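Local coordinates for protein PfkB family carbohydrate kinase (Listeria grayi DSM 20601, PDB 4GM6) that probably acts as a sugar kinase of the PfkB family, transferring a phosphate group to a carbohydrate substrate, at residues F134-W142 with T160-M170; K314-L322 with N331-A342. All coordinates share one frame; numbering follows the deposited sequence.

Contact 1: residues F134-W142 with T160-M170; sequences FARHKSMDW and TIALSTFWLEM
Phe134 and Trp167 lie face to face in an offset stack, with the Phe134 ring over the six-membered ring of the indole, centroids 4.0 Å apart and planes only 9° from parallel. Trp167 is the middle member of an aromatic cluster with Phe134 and Trp142 in the PfkB-type alpha/beta domain, where the loop leaving helix 133-136 runs over the start of helix 165-180. Phe134 brings its ring over the indole face by turning CG away from the backbone N (chi1 -168°). The same indole reaches back to the backbone: Trp167 NE1 donates to Phe134 O at 2.7 Å, tilted 34° from the carbonyl plane, while His137 N approaches that oxygen from the opposite face. Stack and bond together fix the rotation of the indole. Its other face is covered by Phe166 CE2, and Trp142 CH2 touches Trp167 CH2 obliquely at 3.6 Å. Phe166 in turn takes the backbone of the loop over its own face, Lys138 CA sitting 3.8 Å from the ring centroid in a CH-pi contact. Thr160 CG2 meets the edge of the Phe134 ring.

Further out, Trp142 NE1 is held by Phe101 O, and the Trp142 ring rests on Ala76 and Val78 of strand 73-79, which ties the cluster to the main sheet. Ser164 is the N-cap of helix 165-180, its OG accepting from Trp167 N at 3.0 Å. That hydroxyl also donates to a water that in turn donates hydrogen bonds to Ala135 O and His137 O, each 2.7 Å away.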
loop_
_atom_site.group_PDB
_atom_site.type_symbol
_atom_site.label_atom_id
_atom_site.label_comp_id
_atom_site.label_asym_id
_atom_site.label_seq_id
_atom_site.Cartn_x
_atom_site.Cartn_y
_atom_site.Cartn_z
ATOM N N PHE C 134 -26.714 7.200 -17.970
ATOM C CA PHE C 134 -27.185 8.578 -17.957
ATOM C C PHE C 134 -27.138 9.182 -19.357
ATOM O O PHE C 134 -28.109 9.775 -19.823
ATOM C CB PHE C 134 -26.362 9.429 -16.999
ATOM C CG PHE C 134 -26.976 10.773 -16.724
ATOM C CD1 PHE C 134 -27.685 10.996 -15.560
ATOM C CD2 PHE C 134 -26.867 11.802 -17.646
ATOM C CE1 PHE C 134 -28.253 12.226 -15.301
ATOM C CE2 PHE C 134 -27.438 13.041 -17.399
ATOM C CZ PHE C 134 -28.132 13.253 -16.221
ATOM N N ALA C 135 -26.002 9.015 -20.027
ATOM C CA ALA C 135 -25.818 9.583 -21.358
ATOM C C ALA C 135 -26.837 9.056 -22.361
ATOM O O ALA C 135 -27.361 9.817 -23.173
ATOM C CB ALA C 135 -24.400 9.332 -21.855
ATOM N N ARG C 136 -27.127 7.758 -22.313
ATOM C CA ARG C 136 -28.039 7.174 -23.297
ATOM C C ARG C 136 -29.513 7.237 -22.894
ATOM O O ARG C 136 -30.389 6.806 -23.639
ATOM C CB ARG C 136 -27.616 5.738 -23.622
ATOM C CG ARG C 136 -26.268 5.694 -24.328
ATOM C CD ARG C 136 -25.709 4.291 -24.474
ATOM N NE ARG C 136 -26.467 3.492 -25.432
ATOM C CZ ARG C 136 -27.266 2.493 -25.085
ATOM N NH1 ARG C 136 -27.402 2.167 -23.803
ATOM N NH2 ARG C 136 -27.924 1.819 -26.016
ATOM N N HIS C 137 -29.792 7.786 -21.718
ATOM C CA HIS C 137 -31.152 7.755 -21.203
ATOM C C HIS C 137 -32.048 8.653 -22.048
ATOM O O HIS C 137 -31.662 9.770 -22.398
ATOM C CB HIS C 137 -31.177 8.176 -19.730
ATOM C CG HIS C 137 -32.415 7.754 -19.003
ATOM N ND1 HIS C 137 -32.657 6.445 -18.640
ATOM C CD2 HIS C 137 -33.485 8.467 -18.576
ATOM C CE1 HIS C 137 -33.817 6.371 -18.015
ATOM N NE2 HIS C 137 -34.343 7.584 -17.966
ATOM N N LYS C 138 -33.234 8.157 -22.383
ATOM C CA LYS C 138 -34.176 8.899 -23.233
ATOM C C LYS C 138 -35.589 8.817 -22.691
ATOM O O LYS C 138 -36.559 9.028 -23.421
ATOM C CB LYS C 138 -34.163 8.359 -24.671
ATOM C CG LYS C 138 -32.788 8.366 -25.317
ATOM C CD LYS C 138 -32.849 8.698 -26.798
ATOM C CE LYS C 138 -31.456 9.007 -27.332
ATOM N NZ LYS C 138 -30.708 9.974 -26.469
ATOM N N SER C 139 -35.712 8.510 -21.409
ATOM C CA SER C 139 -37.018 8.224 -20.837
ATOM C C SER C 139 -37.376 9.228 -19.744
ATOM O O SER C 139 -36.543 9.564 -18.920
ATOM C CB SER C 139 -37.040 6.792 -20.291
ATOM O OG SER C 139 -38.370 6.395 -20.018
ATOM N N MET C 140 -38.612 9.716 -19.740
ATOM C CA MET C 140 -39.042 10.655 -18.706
ATOM C C MET C 140 -39.589 9.914 -17.486
ATOM O O MET C 140 -40.792 9.671 -17.383
ATOM C CB MET C 140 -40.086 11.634 -19.256
ATOM C CG MET C 140 -39.954 13.032 -18.674
ATOM S SD MET C 140 -40.006 13.063 -16.867
ATOM C CE MET C 140 -41.785 12.992 -16.611
ATOM N N ASP C 141 -38.698 9.575 -16.557
ATOM C CA ASP C 141 -39.033 8.699 -15.433
ATOM C C ASP C 141 -39.153 9.433 -14.105
ATOM O O ASP C 141 -39.050 8.821 -13.042
ATOM C CB ASP C 141 -37.994 7.580 -15.318
ATOM C CG ASP C 141 -37.892 6.768 -16.582
ATOM O OD1 ASP C 141 -38.944 6.485 -17.175
ATOM O OD2 ASP C 141 -36.771 6.423 -16.995
ATOM N N TRP C 142 -39.383 10.739 -14.163
ATOM C CA TRP C 142 -39.487 11.542 -12.951
ATOM C C TRP C 142 -40.833 12.253 -12.829
ATOM O O TRP C 142 -41.217 13.035 -13.699
ATOM C CB TRP C 142 -38.362 12.570 -12.905
ATOM C CG TRP C 142 -37.008 11.943 -12.798
ATOM C CD1 TRP C 142 -36.362 11.590 -11.657
ATOM C CD2 TRP C 142 -36.145 11.577 -13.883
ATOM N NE1 TRP C 142 -35.139 11.034 -11.957
ATOM C CE2 TRP C 142 -34.984 11.012 -13.319
ATOM C CE3 TRP C 142 -36.243 11.678 -15.277
ATOM C CZ2 TRP C 142 -33.920 10.549 -14.100
ATOM C CZ3 TRP C 142 -35.196 11.214 -16.051
ATOM C CH2 TRP C 142 -34.045 10.655 -15.460
ATOM N N THR C 160 -24.367 18.514 -18.000
ATOM C CA THR C 160 -25.551 17.717 -18.258
ATOM C C THR C 160 -26.230 18.066 -19.584
ATOM O O THR C 160 -26.563 17.185 -20.375
ATOM C CB THR C 160 -26.538 17.873 -17.099
ATOM O OG1 THR C 160 -25.940 17.300 -15.933
ATOM C CG2 THR C 160 -27.843 17.171 -17.407
ATOM N N ILE C 161 -26.427 19.350 -19.843
ATOM C CA ILE C 161 -27.154 19.743 -21.050
ATOM C C ILE C 161 -26.360 19.444 -22.324
ATOM O O ILE C 161 -26.919 19.405 -23.413
ATOM C CB ILE C 161 -27.556 21.225 -21.015
ATOM C CG1 ILE C 161 -26.317 22.105 -20.815
ATOM C CG2 ILE C 161 -28.576 21.457 -19.915
ATOM C CD1 ILE C 161 -26.553 23.583 -21.034
ATOM N N ALA C 162 -25.059 19.219 -22.179
ATOM C CA ALA C 162 -24.194 18.896 -23.315
ATOM C C ALA C 162 -24.261 17.411 -23.694
ATOM O O ALA C 162 -23.829 17.015 -24.780
ATOM C CB ALA C 162 -22.746 19.286 -23.005
ATOM N N LEU C 163 -24.794 16.585 -22.801
ATOM C CA LEU C 163 -24.689 15.143 -22.997
ATOM C C LEU C 163 -25.585 14.638 -24.122
ATOM O O LEU C 163 -25.227 13.715 -24.859
ATOM C CB LEU C 163 -24.946 14.393 -21.685
ATOM C CG LEU C 163 -23.866 14.583 -20.605
ATOM C CD1 LEU C 163 -24.187 13.789 -19.346
ATOM C CD2 LEU C 163 -22.486 14.202 -21.124
ATOM N N SER C 164 -26.747 15.250 -24.272
ATOM C CA SER C 164 -27.645 14.860 -25.340
ATOM C C SER C 164 -28.742 15.898 -25.516
ATOM O O SER C 164 -28.986 16.719 -24.637
ATOM C CB SER C 164 -28.263 13.498 -25.034
ATOM O OG SER C 164 -29.211 13.622 -23.993
ATOM N N THR C 165 -29.409 15.862 -26.658
ATOM C CA THR C 165 -30.471 16.816 -26.907
ATOM C C THR C 165 -31.640 16.496 -25.972
ATOM O O THR C 165 -32.361 17.391 -25.525
ATOM C CB THR C 165 -30.913 16.806 -28.382
ATOM O OG1 THR C 165 -31.598 15.584 -28.667
ATOM C CG2 THR C 165 -29.698 16.931 -29.295
ATOM N N PHE C 166 -31.810 15.215 -25.660
ATOM C CA PHE C 166 -32.781 14.817 -24.658
ATOM C C PHE C 166 -32.536 15.507 -23.311
ATOM O O PHE C 166 -33.475 15.992 -22.691
ATOM C CB PHE C 166 -32.750 13.305 -24.430
ATOM C CG PHE C 166 -33.474 12.888 -23.185
ATOM C CD1 PHE C 166 -34.829 12.599 -23.225
ATOM C CD2 PHE C 166 -32.816 12.830 -21.971
ATOM C CE1 PHE C 166 -35.511 12.236 -22.078
ATOM C CE2 PHE C 166 -33.489 12.459 -20.822
ATOM C CZ PHE C 166 -34.845 12.170 -20.876
ATOM N N TRP C 167 -31.291 15.502 -22.834
ATOM C CA TRP C 167 -30.978 16.120 -21.543
ATOM C C TRP C 167 -31.083 17.642 -21.588
ATOM O O TRP C 167 -31.556 18.267 -20.637
ATOM C CB TRP C 167 -29.604 15.670 -21.014
ATOM C CG TRP C 167 -29.692 14.329 -20.362
ATOM C CD1 TRP C 167 -29.132 13.156 -20.802
ATOM C CD2 TRP C 167 -30.427 14.002 -19.175
ATOM N NE1 TRP C 167 -29.460 12.128 -19.947
ATOM C CE2 TRP C 167 -30.261 12.618 -18.948
ATOM C CE3 TRP C 167 -31.195 14.749 -18.271
ATOM C CZ2 TRP C 167 -30.838 11.965 -17.856
ATOM C CZ3 TRP C 167 -31.767 14.097 -17.183
ATOM C CH2 TRP C 167 -31.582 12.717 -16.987
ATOM N N LEU C 168 -30.649 18.232 -22.699
ATOM C CA LEU C 168 -30.823 19.663 -22.906
ATOM C C LEU C 168 -32.289 20.030 -22.722
ATOM O O LEU C 168 -32.617 20.925 -21.935
ATOM C CB LEU C 168 -30.341 20.095 -24.304
ATOM C CG LEU C 168 -30.672 21.542 -24.729
ATOM C CD1 LEU C 168 -30.133 22.586 -23.740
ATOM C CD2 LEU C 168 -30.140 21.800 -26.132
ATOM N N GLU C 169 -33.172 19.328 -23.438
ATOM C CA GLU C 169 -34.605 19.668 -23.423
ATOM C C GLU C 169 -35.285 19.209 -22.139
ATOM O O GLU C 169 -36.316 19.755 -21.748
ATOM C CB GLU C 169 -35.343 19.064 -24.618
ATOM C CG GLU C 169 -34.697 19.309 -25.970
ATOM C CD GLU C 169 -35.586 18.824 -27.103
ATOM O OE1 GLU C 169 -36.191 17.731 -26.975
ATOM O OE2 GLU C 169 -35.685 19.540 -28.120
ATOM N N MET C 170 -34.721 18.189 -21.497
ATOM C CA MET C 170 -35.237 17.751 -20.210
ATOM C C MET C 170 -34.943 18.789 -19.115
ATOM O O MET C 170 -35.822 19.125 -18.310
ATOM C CB MET C 170 -34.641 16.391 -19.839
ATOM C CG MET C 170 -35.179 15.812 -18.547
ATOM S SD MET C 170 -36.943 15.491 -18.669
ATOM C CE MET C 170 -37.226 14.597 -17.141
HETATM O O HOH W 1 -29.662 11.142 -23.563
HETATM O O HOH W 2 -31.023 12.902 -27.554
#

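Contact 2: residues K314-L322 with N331-A342; sequences KFATAAAGL and NPFDEKTIADFA
Helix 314-322 and helix 335-342 pack at a steep angle, 105° between their directions, with axes 8.7 Å apart at closest approach. The second belongs to helix 335-344, the last of the modelled chain, which lies across helix 309-323 in the alpha/beta fold of a PfkB-family kinase. Small residues permit this: Ala318 CB meets Ala342 CB at 3.8 Å near the point where the backbones come closest, and it also touches the edge of the Phe341 ring. Beside them, Ile338 sets its CG2 over one face of Phe315, 3.7 Å from the ring centroid, a CH-pi contact offset toward the CE2 rim. Phe315 gets there because its CG is anti to the backbone N (chi1 178°), which carries the ring to the start of helix 335-342, where Glu335 O lies at the ring edge. Ile338 CG2 also rests against Ala319 CB.

On the other flank, Leu322 serves two rings. Its CD2 methyl sits over the centre of the Phe341 ring, 4.1 Å from the centroid, and its CB packs against Phe333 CE2 at 3.5 Å. Before the second helix begins, the buried Asn331 offers ND2 to Ala319 O at 3.1 Å; the bond is bent, 136° at the hydrogen, and the donor stands above the carbonyl plane. Asp334 is the N-cap that starts the helix, its OD1 accepting from both Thr337 N and Thr337 OG1.

Behind the first helix, Ala316 lies on Ala298 and Val299 of helix 291-304, and Thr317 reaches Tyr280 of strand 273-282. Phe315 meets Trp307 edge-to-face. A second subunit also packs here, its Lys121 against Leu322 and Phe333 and its Leu120 against Phe341.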
loop_
_atom_site.group_PDB
_atom_site.type_symbol
_atom_site.label_atom_id
_atom_site.label_comp_id
_atom_site.label_asym_id
_atom_site.label_seq_id
_atom_site.Cartn_x
_atom_site.Cartn_y
_atom_site.Cartn_z
ATOM N N LYS C 314 -16.789 35.182 1.252
ATOM C CA LYS C 314 -15.648 34.856 2.092
ATOM C C LYS C 314 -15.704 33.405 2.528
ATOM O O LYS C 314 -14.699 32.686 2.489
ATOM C CB LYS C 314 -15.574 35.772 3.315
ATOM C CG LYS C 314 -14.289 35.569 4.106
ATOM C CD LYS C 314 -14.024 36.739 5.049
ATOM C CE LYS C 314 -14.953 36.718 6.251
ATOM N NZ LYS C 314 -14.547 37.734 7.266
ATOM N N PHE C 315 -16.892 32.979 2.935
ATOM C CA PHE C 315 -17.104 31.612 3.370
ATOM C C PHE C 315 -16.837 30.633 2.233
ATOM O O PHE C 315 -16.141 29.617 2.415
ATOM C CB PHE C 315 -18.546 31.464 3.867
ATOM C CG PHE C 315 -18.896 30.068 4.313
ATOM C CD1 PHE C 315 -19.552 29.199 3.461
ATOM C CD2 PHE C 315 -18.584 29.636 5.592
ATOM C CE1 PHE C 315 -19.881 27.918 3.867
ATOM C CE2 PHE C 315 -18.920 28.362 6.009
ATOM C CZ PHE C 315 -19.568 27.502 5.142
ATOM N N ALA C 316 -17.391 30.934 1.060
ATOM C CA ALA C 316 -17.315 30.023 -0.079
ATOM C C ALA C 316 -15.894 29.883 -0.610
ATOM O O ALA C 316 -15.480 28.793 -0.982
ATOM C CB ALA C 316 -18.250 30.453 -1.191
ATOM N N THR C 317 -15.149 30.983 -0.664
ATOM C CA THR C 317 -13.764 30.887 -1.101
ATOM C C THR C 317 -12.943 30.041 -0.120
ATOM O O THR C 317 -12.065 29.285 -0.531
ATOM C CB THR C 317 -13.121 32.271 -1.292
ATOM O OG1 THR C 317 -13.970 33.071 -2.127
ATOM C CG2 THR C 317 -11.753 32.126 -1.944
ATOM N N ALA C 318 -13.238 30.159 1.174
ATOM C CA ALA C 318 -12.564 29.346 2.181
ATOM C C ALA C 318 -12.897 27.871 2.002
ATOM O O ALA C 318 -12.028 27.001 2.115
ATOM C CB ALA C 318 -12.942 29.812 3.576
ATOM N N ALA C 319 -14.156 27.580 1.709
ATOM C CA ALA C 319 -14.579 26.194 1.521
ATOM C C ALA C 319 -13.849 25.570 0.349
ATOM O O ALA C 319 -13.393 24.424 0.407
ATOM C CB ALA C 319 -16.084 26.138 1.268
ATOM N N ALA C 320 -13.787 26.321 -0.739
ATOM C CA ALA C 320 -13.132 25.861 -1.958
ATOM C C ALA C 320 -11.640 25.663 -1.711
ATOM O O ALA C 320 -11.034 24.719 -2.218
ATOM C CB ALA C 320 -13.352 26.879 -3.072
ATOM N N GLY C 321 -11.044 26.567 -0.938
ATOM C CA GLY C 321 -9.617 26.487 -0.669
ATOM C C GLY C 321 -9.270 25.220 0.084
ATOM O O GLY C 321 -8.335 24.502 -0.284
ATOM N N LEU C 322 -10.045 24.939 1.130
ATOM C CA LEU C 322 -9.844 23.748 1.950
ATOM C C LEU C 322 -10.024 22.460 1.153
ATOM O O LEU C 322 -9.289 21.515 1.372
ATOM C CB LEU C 322 -10.770 23.761 3.177
ATOM C CG LEU C 322 -10.424 24.778 4.280
ATOM C CD1 LEU C 322 -11.525 24.804 5.327
ATOM C CD2 LEU C 322 -9.077 24.491 4.944
ATOM N N ASN C 331 -16.259 17.759 -0.550
ATOM C CA ASN C 331 -15.684 18.548 0.535
ATOM C C ASN C 331 -16.191 17.991 1.851
ATOM O O ASN C 331 -17.393 17.955 2.082
ATOM C CB ASN C 331 -16.108 20.022 0.381
ATOM C CG ASN C 331 -15.076 20.992 0.929
ATOM O OD1 ASN C 331 -13.935 20.617 1.220
ATOM N ND2 ASN C 331 -15.459 22.254 1.038
ATOM N N PRO C 332 -15.276 17.527 2.720
ATOM C CA PRO C 332 -15.657 16.810 3.931
ATOM C C PRO C 332 -15.918 17.693 5.148
ATOM O O PRO C 332 -16.271 17.182 6.204
ATOM C CB PRO C 332 -14.426 15.926 4.203
ATOM C CG PRO C 332 -13.279 16.749 3.686
ATOM C CD PRO C 332 -13.817 17.544 2.517
ATOM N N PHE C 333 -15.751 19.001 5.014
ATOM C CA PHE C 333 -15.741 19.852 6.192
ATOM C C PHE C 333 -17.133 20.307 6.583
ATOM O O PHE C 333 -17.978 20.567 5.711
ATOM C CB PHE C 333 -14.818 21.054 5.961
ATOM C CG PHE C 333 -13.434 20.666 5.537
ATOM C CD1 PHE C 333 -12.539 20.126 6.446
ATOM C CD2 PHE C 333 -13.038 20.812 4.223
ATOM C CE1 PHE C 333 -11.269 19.751 6.047
ATOM C CE2 PHE C 333 -11.772 20.443 3.822
ATOM C CZ PHE C 333 -10.890 19.915 4.728
ATOM N N ASP C 334 -17.385 20.399 7.887
ATOM C CA ASP C 334 -18.624 21.023 8.340
ATOM C C ASP C 334 -18.518 22.544 8.336
ATOM O O ASP C 334 -17.427 23.117 8.169
ATOM C CB ASP C 334 -19.076 20.511 9.710
ATOM C CG ASP C 334 -18.110 20.854 10.813
ATOM O OD1 ASP C 334 -17.289 21.788 10.645
ATOM O OD2 ASP C 334 -18.174 20.174 11.857
ATOM N N GLU C 335 -19.665 23.190 8.508
ATOM C CA GLU C 335 -19.750 24.642 8.409
ATOM C C GLU C 335 -18.829 25.356 9.401
ATOM O O GLU C 335 -18.145 26.316 9.044
ATOM C CB GLU C 335 -21.189 25.122 8.606
ATOM C CG GLU C 335 -21.287 26.640 8.600
ATOM C CD GLU C 335 -22.708 27.164 8.728
ATOM O OE1 GLU C 335 -23.656 26.357 8.735
ATOM O OE2 GLU C 335 -22.873 28.394 8.812
ATOM N N LYS C 336 -18.825 24.893 10.643
ATOM C CA LYS C 336 -18.018 25.521 11.693
ATOM C C LYS C 336 -16.527 25.498 11.332
ATOM O O LYS C 336 -15.817 26.496 11.480
ATOM C CB LYS C 336 -18.286 24.821 13.028
ATOM C CG LYS C 336 -17.111 24.773 13.981
ATOM C CD LYS C 336 -17.281 25.777 15.095
ATOM C CE LYS C 336 -16.221 25.573 16.162
ATOM N NZ LYS C 336 -16.209 26.733 17.086
ATOM N N THR C 337 -16.063 24.360 10.837
ATOM C CA THR C 337 -14.682 24.223 10.418
ATOM C C THR C 337 -14.343 25.233 9.330
ATOM O O THR C 337 -13.301 25.879 9.370
ATOM C CB THR C 337 -14.416 22.813 9.885
ATOM O OG1 THR C 337 -14.691 21.863 10.920
ATOM C CG2 THR C 337 -12.979 22.681 9.436
ATOM N N ILE C 338 -15.232 25.370 8.357
ATOM C CA ILE C 338 -15.037 26.312 7.259
ATOM C C ILE C 338 -15.082 27.758 7.752
ATOM O O ILE C 338 -14.209 28.572 7.425
ATOM C CB ILE C 338 -16.096 26.087 6.155
ATOM C CG1 ILE C 338 -15.948 24.675 5.556
ATOM C CG2 ILE C 338 -15.964 27.132 5.058
ATOM C CD1 ILE C 338 -17.138 24.246 4.714
ATOM N N ALA C 339 -16.088 28.070 8.563
ATOM C CA ALA C 339 -16.229 29.408 9.122
ATOM C C ALA C 339 -15.023 29.795 9.988
ATOM O O ALA C 339 -14.560 30.940 9.938
ATOM C CB ALA C 339 -17.531 29.532 9.907
ATOM N N ASP C 340 -14.508 28.850 10.771
ATOM C CA ASP C 340 -13.361 29.150 11.622
ATOM C C ASP C 340 -12.142 29.442 10.750
ATOM O O ASP C 340 -11.384 30.368 11.016
ATOM C CB ASP C 340 -13.053 27.999 12.579
ATOM C CG ASP C 340 -14.026 27.925 13.744
ATOM O OD1 ASP C 340 -14.720 28.924 14.026
ATOM O OD2 ASP C 340 -14.087 26.860 14.393
ATOM N N PHE C 341 -11.966 28.670 9.686
ATOM C CA PHE C 341 -10.832 28.920 8.813
ATOM C C PHE C 341 -10.942 30.300 8.181
ATOM O O PHE C 341 -9.974 31.062 8.149
ATOM C CB PHE C 341 -10.703 27.866 7.719
ATOM C CG PHE C 341 -9.587 28.157 6.754
ATOM C CD1 PHE C 341 -8.270 28.189 7.188
ATOM C CD2 PHE C 341 -9.855 28.439 5.432
ATOM C CE1 PHE C 341 -7.241 28.480 6.310
ATOM C CE2 PHE C 341 -8.833 28.729 4.544
ATOM C CZ PHE C 341 -7.528 28.755 4.984
ATOM N N ALA C 342 -12.128 30.613 7.672
ATOM C CA ALA C 342 -12.365 31.909 7.047
ATOM C C ALA C 342 -12.082 33.046 8.022
ATOM O O ALA C 342 -11.547 34.083 7.633
ATOM C CB ALA C 342 -13.787 31.993 6.524
#

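Overall arrangement
Contacts 1 and 2 lie on opposite sides of the chain's centre, their centres about 33 Å apart, and share no helix or strand; along the chain the first closes before the second opens. Each is partly buried, with a hydrophobic middle and a more exposed margin. In contact 1 a loop meets a helix start, so backbone carbonyls of the loop and the helix end enter the interface and are met by an indole N-H and a bridging water among stacked aromatics. Contact 2 joins two helices, and aliphatic groups over ring faces do most of the work, with one hydrogen bond from a side-chain amide to a helix carbonyl. Contact 2 borders a second subunit, whereas no other chain of the assembly touches contact 1.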